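Side-chain contacts in sorting nexin-21 (Mus musculus, PDB 4YMR), which binds membranes enriched in phosphatidylinositol 3-phosphate and phosphatidylinositol 4,5-bisphosphate and may take part in several stages of intracellular trafficking: residues 20-24 with 25-29; 37-40 with 41-45; 28-31 with 32-36. All coordinates share one frame; numbering follows the deposited sequence.

Contact 1 (20-24 with 25-29)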
# COMPACT_ATOMS: atom_id res chain seq x y z
N SER A 20 -6.23 -8.37 -16.00
CA SER A 20 -7.09 -8.32 -17.20
C SER A 20 -7.71 -9.68 -17.47
O SER A 20 -8.91 -9.78 -17.74
CB SER A 20 -6.33 -7.79 -18.43
OG SER A 20 -5.25 -8.62 -18.79
N LEU A 21 -6.89 -10.73 -17.37
CA LEU A 21 -7.36 -12.10 -17.52
C LEU A 21 -8.52 -12.43 -16.58
O LEU A 21 -9.47 -13.09 -16.98
CB LEU A 21 -6.19 -13.08 -17.32
CG LEU A 21 -5.14 -13.12 -18.43
CD1 LEU A 21 -4.00 -14.06 -18.08
CD2 LEU A 21 -5.78 -13.53 -19.76
N THR A 22 -8.42 -11.97 -15.33
CA THR A 22 -9.45 -12.20 -14.31
C THR A 22 -10.73 -11.43 -14.63
O THR A 22 -11.84 -11.91 -14.39
CB THR A 22 -8.94 -11.80 -12.89
OG1 THR A 22 -7.75 -12.54 -12.58
CG2 THR A 22 -9.98 -12.07 -11.82
N CYS A 23 -10.57 -10.22 -15.15
CA CYS A 23 -11.72 -9.40 -15.49
C CYS A 23 -12.46 -9.91 -16.72
O CYS A 23 -13.67 -9.74 -16.82
CB CYS A 23 -11.33 -7.92 -15.62
SG CYS A 23 -11.12 -7.16 -13.99
N THR A 24 -11.74 -10.56 -17.64
CA THR A 24 -12.40 -11.21 -18.76
C THR A 24 -13.08 -12.55 -18.38
O THR A 24 -14.15 -12.88 -18.89
CB THR A 24 -11.49 -11.31 -20.04
OG1 THR A 24 -10.47 -12.30 -19.86
CG2 THR A 24 -10.85 -9.95 -20.35
N GLY A 25 -12.48 -13.30 -17.46
CA GLY A 25 -13.08 -14.52 -16.97
C GLY A 25 -12.22 -15.74 -17.22
O GLY A 25 -12.67 -16.88 -17.08
N LEU A 26 -10.97 -15.51 -17.61
CA LEU A 26 -10.02 -16.59 -17.83
C LEU A 26 -9.32 -16.94 -16.50
O LEU A 26 -8.14 -16.68 -16.31
CB LEU A 26 -9.00 -16.19 -18.90
CG LEU A 26 -9.53 -16.04 -20.34
CD1 LEU A 26 -8.49 -15.43 -21.28
CD2 LEU A 26 -10.01 -17.38 -20.88
N TYR A 27 -10.07 -17.56 -15.59
CA TYR A 27 -9.60 -17.79 -14.23
C TYR A 27 -8.40 -18.73 -14.13
O TYR A 27 -7.46 -18.44 -13.39
CB TYR A 27 -10.74 -18.22 -13.31
CG TYR A 27 -11.82 -17.17 -13.27
CD1 TYR A 27 -11.57 -15.93 -12.71
CD2 TYR A 27 -13.08 -17.41 -13.83
CE1 TYR A 27 -12.53 -14.95 -12.69
CE2 TYR A 27 -14.07 -16.44 -13.81
CZ TYR A 27 -13.79 -15.20 -13.24
OH TYR A 27 -14.74 -14.19 -13.21
N ARG A 28 -8.41 -19.83 -14.88
CA ARG A 28 -7.31 -20.77 -14.86
C ARG A 28 -6.01 -20.17 -15.41
O ARG A 28 -4.93 -20.40 -14.85
CB ARG A 28 -7.68 -22.08 -15.58
CG ARG A 28 -6.69 -23.21 -15.36
CD ARG A 28 -7.36 -24.58 -15.46
NE ARG A 28 -8.17 -24.91 -14.29
CZ ARG A 28 -7.65 -25.28 -13.12
NH1 ARG A 28 -6.34 -25.38 -12.97
NH2 ARG A 28 -8.45 -25.55 -12.10
N GLU A 29 -6.11 -19.39 -16.49
CA GLU A 29 -4.95 -18.67 -17.03
C GLU A 29 -4.44 -17.65 -16.01
O GLU A 29 -3.24 -17.53 -15.78
CB GLU A 29 -5.29 -17.97 -18.36
CG GLU A 29 -4.12 -17.85 -19.35
CD GLU A 29 -4.52 -17.23 -20.70
OE1 GLU A 29 -5.70 -17.35 -21.11
OE2 GLU A 29 -3.64 -16.62 -21.35
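Leu21 meets the chain that follows it with both its backbone oxygen and its two methyl branches, and the backbone end is the tighter. Three donors gather on Leu21 O: Gly25 N at 3.1 Å, Leu26 N at 2.9 Å, and Thr24 OG1, also at 3.1 Å. The hydroxyl comes from above the carbonyl plane, 38° out of it, whereas the two amides are tilted less. Thr24 can do this because chi1 (73°) sets OG1 between its own N and carbonyl carbon, turned back over the last turn. The ring of Tyr27 reaches Thr22 with CE1, which lies 3.6 Å from Thr22 O and 3.9 Å from Thr22 CG2, while one face of the ring has Gly25 C above it, offset toward the rim. Thr22 OG1 is hydrogen-bonded to Ala18 O. Here helix 12-24 ends and, through a very short connection, helix 27-43 begins, forming an antiparallel pair in the TPR domain. Gly25, with phi near 120°, leaves the helical conformation, and a CB at this position would collide with Thr24 O; Leu26, the N-cap residue, is the centre of an inverse gamma turn. The apolar side opens toward solvent: Leu21 itself is buried, but Leu26 and Glu29, which lie against its methyls, are exposed. Leu21 CD2 meets Leu26 CD1 at 3.6 Å; more loosely, CD1 lies 4.0 Å from Glu29 CG, the extended Glu29 chain crossing Leu21 at about a right angle. With the two methyls gone, as in an alanine here, Leu26 CD1 and the aliphatic part of Glu29 would probably lose their shared apolar partner. The carboxylate of Glu29 has a long, weak ion pair with Arg17, and Lys135 of the second subunit packs against Tyr27.

Contact 2 (37-40 with 41-45)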
# COMPACT_ATOMS: atom_id res chain seq x y z
N ALA A 37 3.55 -14.23 -9.14
CA ALA A 37 3.69 -12.90 -8.55
C ALA A 37 3.68 -12.96 -7.02
O ALA A 37 4.44 -12.26 -6.37
CB ALA A 37 2.59 -11.98 -9.05
N TRP A 38 2.82 -13.80 -6.46
CA TRP A 38 2.82 -14.04 -5.02
C TRP A 38 4.17 -14.57 -4.50
O TRP A 38 4.72 -14.05 -3.54
CB TRP A 38 1.69 -14.98 -4.60
CG TRP A 38 1.73 -15.25 -3.13
CD1 TRP A 38 2.12 -16.40 -2.51
CD2 TRP A 38 1.43 -14.31 -2.08
NE1 TRP A 38 2.05 -16.25 -1.15
CE2 TRP A 38 1.63 -14.97 -0.86
CE3 TRP A 38 1.00 -12.98 -2.06
CZ2 TRP A 38 1.42 -14.36 0.37
CZ3 TRP A 38 0.79 -12.37 -0.84
CH2 TRP A 38 1.00 -13.05 0.35
N GLN A 39 4.67 -15.61 -5.16
CA GLN A 39 6.00 -16.17 -4.87
C GLN A 39 7.14 -15.14 -4.96
O GLN A 39 7.98 -15.07 -4.06
CB GLN A 39 6.28 -17.35 -5.82
CG GLN A 39 7.73 -17.86 -5.81
CD GLN A 39 8.05 -18.68 -4.58
OE1 GLN A 39 7.15 -19.21 -3.93
NE2 GLN A 39 9.34 -18.80 -4.26
N LEU A 40 7.18 -14.37 -6.04
CA LEU A 40 8.13 -13.26 -6.17
C LEU A 40 8.14 -12.37 -4.92
O LEU A 40 9.18 -12.17 -4.29
CB LEU A 40 7.82 -12.42 -7.41
CG LEU A 40 8.08 -13.01 -8.80
CD1 LEU A 40 7.28 -12.27 -9.87
CD2 LEU A 40 9.57 -12.99 -9.16
N GLN A 41 6.97 -11.86 -4.56
CA GLN A 41 6.83 -10.93 -3.45
C GLN A 41 7.22 -11.53 -2.09
O GLN A 41 7.80 -10.83 -1.26
CB GLN A 41 5.39 -10.41 -3.37
CG GLN A 41 4.91 -9.69 -4.63
CD GLN A 41 3.44 -9.28 -4.53
OE1 GLN A 41 3.09 -8.36 -3.78
NE2 GLN A 41 2.59 -9.96 -5.28
N THR A 42 6.90 -12.80 -1.88
CA THR A 42 7.01 -13.43 -0.56
C THR A 42 8.46 -13.67 -0.11
O THR A 42 8.73 -13.75 1.09
CB THR A 42 6.19 -14.75 -0.47
OG1 THR A 42 6.15 -15.21 0.88
CG2 THR A 42 6.80 -15.83 -1.33
N GLN A 43 9.38 -13.77 -1.06
CA GLN A 43 10.79 -13.95 -0.73
C GLN A 43 11.55 -12.68 -1.04
O GLN A 43 12.23 -12.12 -0.18
CB GLN A 43 11.40 -15.11 -1.53
CG GLN A 43 11.87 -16.29 -0.69
CD GLN A 43 10.99 -17.52 -0.86
OE1 GLN A 43 9.78 -17.40 -1.06
NE2 GLN A 43 11.59 -18.70 -0.80
N LEU A 44 11.42 -12.24 -2.28
CA LEU A 44 12.15 -11.09 -2.81
C LEU A 44 11.45 -9.78 -2.46
O LEU A 44 10.99 -9.04 -3.34
CB LEU A 44 12.32 -11.25 -4.32
CG LEU A 44 12.61 -12.70 -4.73
CD1 LEU A 44 11.94 -13.09 -6.05
CD2 LEU A 44 14.12 -12.97 -4.81
N GLY A 45 11.37 -9.49 -1.16
CA GLY A 45 10.85 -8.23 -0.66
C GLY A 45 10.07 -8.43 0.62
O GLY A 45 9.80 -7.45 1.33
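With CG turned away from its carbonyl carbon (chi1 -59°) and the chain extended beyond it, Gln41 runs back and brings its amide to Ala37 O. NE2 lies 3.1 Å from Ala37 O and approaches 71° out of the carbonyl plane, though the oxygen sits close to the glutamine amide plane. The backbone N of Gln41 reaches the same Ala37 O, also at 3.1 Å, from the opposite face. Thr42 takes a different torsion: OG1 is anti to its N, which leaves CG2 packed 3.1 Å from Gln39 O. The i to i+4 pattern holds to the C-terminal end of helix 27-43 in the helical PXB/TPR domain: Leu44 N bonds Leu40 O at 3.0 Å, and Leu44 CD1 meets Leu40 CD2 at 3.9 Å. Leu44, the first residue to leave helical angles, centres an inverse gamma turn. On the exposed flank, Gln39 NE2 and Gln43 OE1 are 3.5 Å apart, their amide planes inclined by 57°. Trp38 and Gln41 look to helix 52-66, where Thr56 OG1 bonds Gln41 NE2. The amide nitrogen of the buried Gln41 therefore has two oxygen partners, which are likely to fix its rotation and tie the helix backbone to its neighbour.

Contact 3 (28-31 with 32-36)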
# COMPACT_ATOMS: atom_id res chain seq x y z
N ARG A 28 -8.41 -19.83 -14.88
CA ARG A 28 -7.31 -20.77 -14.86
C ARG A 28 -6.01 -20.17 -15.41
O ARG A 28 -4.93 -20.40 -14.85
CB ARG A 28 -7.68 -22.08 -15.58
CG ARG A 28 -6.69 -23.21 -15.36
CD ARG A 28 -7.36 -24.58 -15.46
NE ARG A 28 -8.17 -24.91 -14.29
CZ ARG A 28 -7.65 -25.28 -13.12
NH1 ARG A 28 -6.34 -25.38 -12.97
NH2 ARG A 28 -8.45 -25.55 -12.10
N GLU A 29 -6.11 -19.39 -16.49
CA GLU A 29 -4.95 -18.67 -17.03
C GLU A 29 -4.44 -17.65 -16.01
O GLU A 29 -3.24 -17.53 -15.78
CB GLU A 29 -5.29 -17.97 -18.36
CG GLU A 29 -4.12 -17.85 -19.35
CD GLU A 29 -4.52 -17.23 -20.70
OE1 GLU A 29 -5.70 -17.35 -21.11
OE2 GLU A 29 -3.64 -16.62 -21.35
N ALA A 30 -5.37 -16.92 -15.39
CA ALA A 30 -5.04 -15.88 -14.41
C ALA A 30 -4.34 -16.44 -13.17
O ALA A 30 -3.42 -15.81 -12.65
CB ALA A 30 -6.28 -15.11 -14.00
N LEU A 31 -4.76 -17.62 -12.72
CA LEU A 31 -4.29 -18.18 -11.45
C LEU A 31 -2.77 -18.32 -11.37
O LEU A 31 -2.15 -17.86 -10.41
CB LEU A 31 -4.97 -19.51 -11.15
CG LEU A 31 -4.55 -20.21 -9.84
CD1 LEU A 31 -5.04 -19.44 -8.64
CD2 LEU A 31 -5.04 -21.66 -9.82
N ALA A 32 -2.18 -18.95 -12.38
CA ALA A 32 -0.74 -19.14 -12.46
C ALA A 32 0.03 -17.81 -12.35
O ALA A 32 1.03 -17.72 -11.64
CB ALA A 32 -0.38 -19.88 -13.75
N LEU A 33 -0.46 -16.78 -13.03
CA LEU A 33 0.16 -15.45 -12.99
C LEU A 33 0.12 -14.81 -11.59
O LEU A 33 1.16 -14.36 -11.09
CB LEU A 33 -0.49 -14.52 -14.03
CG LEU A 33 -0.32 -14.98 -15.47
CD1 LEU A 33 -0.86 -13.94 -16.45
CD2 LEU A 33 1.15 -15.27 -15.75
N TRP A 34 -1.06 -14.75 -10.98
CA TRP A 34 -1.15 -14.33 -9.58
C TRP A 34 -0.20 -15.13 -8.67
O TRP A 34 0.39 -14.59 -7.74
CB TRP A 34 -2.58 -14.49 -9.04
CG TRP A 34 -3.68 -13.62 -9.62
CD1 TRP A 34 -4.82 -14.06 -10.25
CD2 TRP A 34 -3.78 -12.19 -9.59
NE1 TRP A 34 -5.60 -13.00 -10.62
CE2 TRP A 34 -5.00 -11.83 -10.23
CE3 TRP A 34 -2.97 -11.16 -9.08
CZ2 TRP A 34 -5.42 -10.51 -10.37
CZ3 TRP A 34 -3.39 -9.84 -9.23
CH2 TRP A 34 -4.60 -9.53 -9.87
N ALA A 35 -0.09 -16.43 -8.94
CA ALA A 35 0.60 -17.38 -8.06
C ALA A 35 2.11 -17.17 -8.07
O ALA A 35 2.74 -17.20 -7.02
CB ALA A 35 0.26 -18.81 -8.46
N ASN A 36 2.67 -16.96 -9.25
CA ASN A 36 4.08 -16.61 -9.39
C ASN A 36 4.41 -15.21 -8.86
O ASN A 36 5.44 -15.03 -8.21
CB ASN A 36 4.53 -16.79 -10.84
CG ASN A 36 4.45 -18.24 -11.28
OD1 ASN A 36 4.81 -19.16 -10.53
ND2 ASN A 36 3.96 -18.46 -12.50
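Arg28 touches the following turn only loosely, its O 4.0 Å from Ala32 N, too far for a hydrogen bond, while its side chain packs on Leu67 in a loop. At Glu29 the contact again uses the carbonyl: Glu29 O faces Leu33 CG at 3.9 Å. Ala30 carries the densest part. Its O accepts Trp34 N at 3.1 Å in a nearly linear bond (170° at the hydrogen), and with CG anti to the carbonyl carbon of Trp34 (chi1 -66°) the indole lies back toward Ala30. Trp34 CD1 comes within 3.3 Å of Ala30 O, and NE1, hydrogen-bonded to Thr22 OG1 on helix 12-24, lies 4.0 Å from Ala30 CB. This is the i to i+4 pattern along the N-terminal half of helix 27-43, whose buried side, Ala30 and Trp34 included, packs between helices 12-24 and 52-66 in the helical TPR domain. Leu138 of the second subunit packs against Trp34. Last comes Leu31, whose O takes Ala35 N in the carbonyl plane at 2.9 Å and has Ala35 CB at 3.2 Å. Its CA also lies at the edge of the Trp34 ring, and its side chain turns to Leu60, His64 and Leu67.

Overall arrangement
All three contacts use helix 27-43: contact 1 at its beginning, contact 3 along its N-terminal half and contact 2 at its end. Contacts 1 and 3 have centres 9 Å apart, share Arg28 and Glu29, and touch directly: Thr22 OG1 and Trp34 NE1, 2.9 Å apart, form a probable hydrogen bond, and Leu21 CD1 packs on Leu33 CD1 at 3.5 Å. Contact 2 adjoins contact 3 only in sequence, with centres 14 Å apart, and stays about 10 Å from contact 1 at the nearest atoms. In this domain-swapped structure the second subunit reaches contacts 1 and 3 but not contact 2. Phosphatidylinositol 3-phosphate recognition belongs to the PX domain, absent from this PXB/TPR fragment.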